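Local coordinates for CTP:phosphocholine Cytidylyltransferase (Streptococcus pneumoniae, PDB 1JYK), which catalyses transfer of the cytidylyl group of CTP to phosphocholine, giving CDP-choline, at residues Asp104-Tyr112 with Ala200-Trp211. Residues are numbered along the deposited sequence; the frame is centred on the assembly and turned at random.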
loop_
_atom_site.group_PDB
_atom_site.type_symbol
_atom_site.label_atom_id
_atom_site.label_comp_id
_atom_site.label_asym_id
_atom_site.label_seq_id
_atom_site.Cartn_x
_atom_site.Cartn_y
_atom_site.Cartn_z
ATOM N N ASP A 104 -6.465 -15.777 -6.599
ATOM C CA ASP A 104 -7.184 -16.651 -5.676
ATOM C C ASP A 104 -7.384 -16.082 -4.280
ATOM O O ASP A 104 -8.493 -16.109 -3.754
ATOM C CB ASP A 104 -6.457 -17.990 -5.559
ATOM C CG ASP A 104 -6.089 -18.564 -6.906
ATOM O OD1 ASP A 104 -4.951 -19.058 -7.048
ATOM O OD2 ASP A 104 -6.938 -18.515 -7.820
ATOM N N TYR A 105 -6.305 -15.588 -3.680
ATOM C CA TYR A 105 -6.350 -15.025 -2.335
ATOM C C TYR A 105 -6.369 -13.495 -2.337
ATOM O O TYR A 105 -5.993 -12.857 -3.322
ATOM C CB TYR A 105 -5.130 -15.463 -1.522
ATOM C CG TYR A 105 -4.841 -16.945 -1.455
ATOM C CD1 TYR A 105 -5.810 -17.900 -1.766
ATOM C CD2 TYR A 105 -3.591 -17.388 -1.034
ATOM C CE1 TYR A 105 -5.531 -19.264 -1.651
ATOM C CE2 TYR A 105 -3.302 -18.739 -0.916
ATOM C CZ TYR A 105 -4.269 -19.674 -1.222
ATOM O OH TYR A 105 -3.951 -21.012 -1.083
ATOM N N ASN A 106 -6.793 -12.919 -1.216
ATOM C CA ASN A 106 -6.823 -11.474 -1.057
ATOM C C ASN A 106 -5.368 -11.064 -0.809
ATOM O O ASN A 106 -4.506 -11.933 -0.652
ATOM C CB ASN A 106 -7.710 -11.097 0.125
ATOM C CG ASN A 106 -8.416 -9.775 -0.073
ATOM O OD1 ASN A 106 -7.919 -8.892 -0.769
ATOM N ND2 ASN A 106 -9.583 -9.629 0.542
ATOM N N ASN A 107 -5.089 -9.761 -0.749
ATOM C CA ASN A 107 -3.708 -9.317 -0.589
ATOM C C ASN A 107 -2.971 -9.610 0.715
ATOM O O ASN A 107 -1.825 -9.187 0.885
ATOM C CB ASN A 107 -3.576 -7.830 -0.980
ATOM C CG ASN A 107 -4.126 -6.874 0.063
ATOM O OD1 ASN A 107 -4.510 -7.261 1.164
ATOM N ND2 ASN A 107 -4.159 -5.598 -0.294
ATOM N N PHE A 108 -3.607 -10.340 1.629
ATOM C CA PHE A 108 -2.945 -10.734 2.876
ATOM C C PHE A 108 -1.747 -11.586 2.441
ATOM O O PHE A 108 -0.648 -11.500 2.992
ATOM C CB PHE A 108 -3.889 -11.602 3.731
ATOM C CG PHE A 108 -3.175 -12.575 4.661
ATOM C CD1 PHE A 108 -2.742 -13.820 4.209
ATOM C CD2 PHE A 108 -2.951 -12.246 5.991
ATOM C CE1 PHE A 108 -2.091 -14.718 5.077
ATOM C CE2 PHE A 108 -2.303 -13.137 6.865
ATOM C CZ PHE A 108 -1.874 -14.372 6.406
ATOM N N TYR A 109 -1.988 -12.412 1.427
ATOM C CA TYR A 109 -0.971 -13.315 0.915
ATOM C C TYR A 109 0.189 -12.590 0.229
ATOM O O TYR A 109 1.323 -13.072 0.236
ATOM C CB TYR A 109 -1.616 -14.328 -0.035
ATOM C CG TYR A 109 -0.702 -15.469 -0.389
ATOM C CD1 TYR A 109 -0.240 -16.354 0.588
ATOM C CD2 TYR A 109 -0.250 -15.631 -1.695
ATOM C CE1 TYR A 109 0.660 -17.375 0.265
ATOM C CE2 TYR A 109 0.646 -16.642 -2.030
ATOM C CZ TYR A 109 1.097 -17.510 -1.050
ATOM O OH TYR A 109 1.991 -18.501 -1.392
ATOM N N SER A 110 -0.089 -11.437 -0.366
ATOM C CA SER A 110 0.964 -10.668 -1.008
ATOM C C SER A 110 1.972 -10.266 0.062
ATOM O O SER A 110 3.181 -10.358 -0.137
ATOM C CB SER A 110 0.377 -9.429 -1.667
ATOM O OG SER A 110 -0.207 -9.762 -2.914
ATOM N N LEU A 111 1.470 -9.815 1.206
ATOM C CA LEU A 111 2.352 -9.429 2.294
ATOM C C LEU A 111 2.963 -10.673 2.945
ATOM O O LEU A 111 4.101 -10.627 3.420
ATOM C CB LEU A 111 1.597 -8.607 3.342
ATOM C CG LEU A 111 2.469 -8.003 4.452
ATOM C CD1 LEU A 111 3.568 -7.134 3.853
ATOM C CD2 LEU A 111 1.600 -7.179 5.381
ATOM N N TYR A 112 2.215 -11.778 2.977
ATOM C CA TYR A 112 2.735 -13.016 3.566
ATOM C C TYR A 112 4.057 -13.416 2.903
ATOM O O TYR A 112 5.024 -13.775 3.583
ATOM C CB TYR A 112 1.741 -14.173 3.406
ATOM C CG TYR A 112 2.287 -15.467 3.965
ATOM C CD1 TYR A 112 2.244 -15.724 5.337
ATOM C CD2 TYR A 112 2.938 -16.390 3.144
ATOM C CE1 TYR A 112 2.842 -16.863 5.889
ATOM C CE2 TYR A 112 3.545 -17.537 3.682
ATOM C CZ TYR A 112 3.495 -17.763 5.060
ATOM O OH TYR A 112 4.107 -18.875 5.616
ATOM N N ALA A 200 -2.690 -16.616 11.209
ATOM C CA ALA A 200 -3.810 -16.584 10.279
ATOM C C ALA A 200 -3.611 -17.547 9.113
ATOM O O ALA A 200 -4.541 -18.255 8.714
ATOM C CB ALA A 200 -4.010 -15.164 9.753
ATOM N N TYR A 201 -2.396 -17.575 8.570
ATOM C CA TYR A 201 -2.080 -18.435 7.433
ATOM C C TYR A 201 -2.233 -19.923 7.753
ATOM O O TYR A 201 -2.589 -20.720 6.883
ATOM C CB TYR A 201 -0.653 -18.156 6.961
ATOM C CG TYR A 201 -0.273 -18.818 5.650
ATOM C CD1 TYR A 201 -1.026 -18.608 4.492
ATOM C CD2 TYR A 201 0.857 -19.636 5.561
ATOM C CE1 TYR A 201 -0.662 -19.194 3.275
ATOM C CE2 TYR A 201 1.231 -20.225 4.352
ATOM C CZ TYR A 201 0.470 -20.000 3.212
ATOM O OH TYR A 201 0.837 -20.565 2.009
ATOM N N VAL A 202 -1.974 -20.296 9.001
ATOM C CA VAL A 202 -2.071 -21.700 9.394
ATOM C C VAL A 202 -3.315 -22.087 10.187
ATOM O O VAL A 202 -3.366 -23.179 10.758
ATOM C CB VAL A 202 -0.855 -22.118 10.219
ATOM C CG1 VAL A 202 0.337 -22.293 9.313
ATOM C CG2 VAL A 202 -0.571 -21.089 11.280
ATOM N N SER A 203 -4.308 -21.201 10.222
ATOM C CA SER A 203 -5.536 -21.461 10.960
ATOM C C SER A 203 -6.744 -21.532 10.037
ATOM O O SER A 203 -7.886 -21.552 10.498
ATOM C CB SER A 203 -5.744 -20.377 12.016
ATOM O OG SER A 203 -4.743 -20.460 13.014
ATOM N N GLY A 204 -6.485 -21.573 8.730
ATOM C CA GLY A 204 -7.555 -21.653 7.751
ATOM C C GLY A 204 -8.478 -20.448 7.760
ATOM O O GLY A 204 -9.657 -20.566 7.439
ATOM N N GLU A 205 -7.939 -19.286 8.122
ATOM C CA GLU A 205 -8.717 -18.048 8.179
ATOM C C GLU A 205 -7.904 -16.911 7.570
ATOM O O GLU A 205 -7.587 -15.939 8.259
ATOM C CB GLU A 205 -9.056 -17.712 9.642
ATOM C CG GLU A 205 -8.198 -18.460 10.678
ATOM C CD GLU A 205 -8.523 -18.106 12.135
ATOM O OE1 GLU A 205 -7.576 -17.862 12.916
ATOM O OE2 GLU A 205 -9.718 -18.082 12.502
ATOM N N PHE A 206 -7.574 -17.020 6.283
ATOM C CA PHE A 206 -6.761 -15.988 5.639
ATOM C C PHE A 206 -7.055 -15.681 4.167
ATOM O O PHE A 206 -6.833 -14.564 3.717
ATOM C CB PHE A 206 -5.275 -16.359 5.761
ATOM C CG PHE A 206 -4.852 -17.464 4.823
ATOM C CD1 PHE A 206 -4.964 -18.798 5.205
ATOM C CD2 PHE A 206 -4.410 -17.172 3.530
ATOM C CE1 PHE A 206 -4.651 -19.821 4.317
ATOM C CE2 PHE A 206 -4.094 -18.190 2.633
ATOM C CZ PHE A 206 -4.216 -19.519 3.030
ATOM N N VAL A 207 -7.543 -16.664 3.418
ATOM C CA VAL A 207 -7.783 -16.481 1.986
ATOM C C VAL A 207 -8.508 -15.215 1.551
ATOM O O VAL A 207 -8.188 -14.655 0.507
ATOM C CB VAL A 207 -8.514 -17.707 1.360
ATOM C CG1 VAL A 207 -7.660 -18.955 1.532
ATOM C CG2 VAL A 207 -9.885 -17.905 1.997
ATOM N N ASP A 208 -9.471 -14.749 2.339
ATOM C CA ASP A 208 -10.221 -13.553 1.965
ATOM C C ASP A 208 -9.750 -12.281 2.663
ATOM O O ASP A 208 -10.280 -11.202 2.408
ATOM C CB ASP A 208 -11.715 -13.763 2.247
ATOM C CG ASP A 208 -12.296 -14.933 1.474
ATOM O OD1 ASP A 208 -12.791 -15.885 2.116
ATOM O OD2 ASP A 208 -12.258 -14.899 0.226
ATOM N N LEU A 209 -8.743 -12.403 3.519
ATOM C CA LEU A 209 -8.234 -11.262 4.269
ATOM C C LEU A 209 -7.343 -10.302 3.501
ATOM O O LEU A 209 -6.645 -10.679 2.554
ATOM C CB LEU A 209 -7.448 -11.737 5.497
ATOM C CG LEU A 209 -8.123 -12.527 6.624
ATOM C CD1 LEU A 209 -7.103 -12.784 7.717
ATOM C CD2 LEU A 209 -9.304 -11.767 7.178
ATOM N N TYR A 210 -7.382 -9.047 3.930
ATOM C CA TYR A 210 -6.524 -8.018 3.366
ATOM C C TYR A 210 -5.379 -8.036 4.360
ATOM O O TYR A 210 -5.579 -8.436 5.511
ATOM C CB TYR A 210 -7.185 -6.643 3.429
ATOM C CG TYR A 210 -8.440 -6.511 2.616
ATOM C CD1 TYR A 210 -9.687 -6.477 3.235
ATOM C CD2 TYR A 210 -8.384 -6.367 1.234
ATOM C CE1 TYR A 210 -10.852 -6.297 2.498
ATOM C CE2 TYR A 210 -9.542 -6.185 0.486
ATOM C CZ TYR A 210 -10.772 -6.148 1.126
ATOM O OH TYR A 210 -11.922 -5.941 0.397
ATOM N N TRP A 211 -4.188 -7.613 3.945
ATOM C CA TRP A 211 -3.080 -7.593 4.883
ATOM C C TRP A 211 -3.440 -6.649 6.043
ATOM O O TRP A 211 -2.999 -6.838 7.182
ATOM C CB TRP A 211 -1.785 -7.147 4.181
ATOM C CG TRP A 211 -1.641 -5.662 3.982
ATOM C CD1 TRP A 211 -2.002 -4.943 2.877
ATOM C CD2 TRP A 211 -1.089 -4.717 4.916
ATOM N NE1 TRP A 211 -1.701 -3.614 3.061
ATOM C CE2 TRP A 211 -1.142 -3.446 4.302
ATOM C CE3 TRP A 211 -0.548 -4.825 6.210
ATOM C CZ2 TRP A 211 -0.674 -2.286 4.938
ATOM C CZ3 TRP A 211 -0.086 -3.670 6.844
ATOM C CH2 TRP A 211 -0.153 -2.419 6.205
HETATM O O HOH W 1 -1.115 -21.371 -0.429
HETATM O O HOH W 2 -5.018 -13.994 1.786
#
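Phe206 lies between Phe108 and Tyr105 in an aromatic cluster of the nucleotidyltransferase fold of LicC, an alpha/beta domain built on a mixed sheet. Here the loop leading into helix 108-112 lies along the loop that leaves helix 187-201. Packing is tight round Phe108. Its ring carries Phe206 CB over one face, CE1 to CB 3.6 Å, in a CH-pi contact, while Ala200 CB approaches its CE2 and Met214 and Ile197 add further cover. The Phe206 ring turns its edge to the face of Tyr105 with the planes at 90°, a T-shaped pair with CE2 to CE2 3.7 Å. A second aromatic cluster groups Tyr109, Tyr112 and Tyr201; Tyr112 CZ comes within 3.3 Å of Tyr201 CD2 and its CE2 lies over one Tyr201 face, the two planes oblique at 31°. Near the end of the short helix, Leu111 CD2 presses on Trp211 CE3, whose indole also meets the Trp185 ring. The Val207-Tyr210 side is looser and more exposed: Val207 CG1 reaches Tyr105 CE1 at 3.8 Å, and Asn106 ND2 sits over one face of the exposed Tyr210 ring, the amide steeply tilted to it. A water bridges the two clusters through the hydroxyls of Tyr105 and Tyr201. Backbone bonding ties the loops together, Asn106 N donating to Val207 O at 2.8 Å, and a type I turn from Phe206 to Leu209 shapes the second loop. Farther along, Asn107 OD1 accepts the Trp211 N-H at 2.8 Å, the donor tilted 27° from the carbonyl plane.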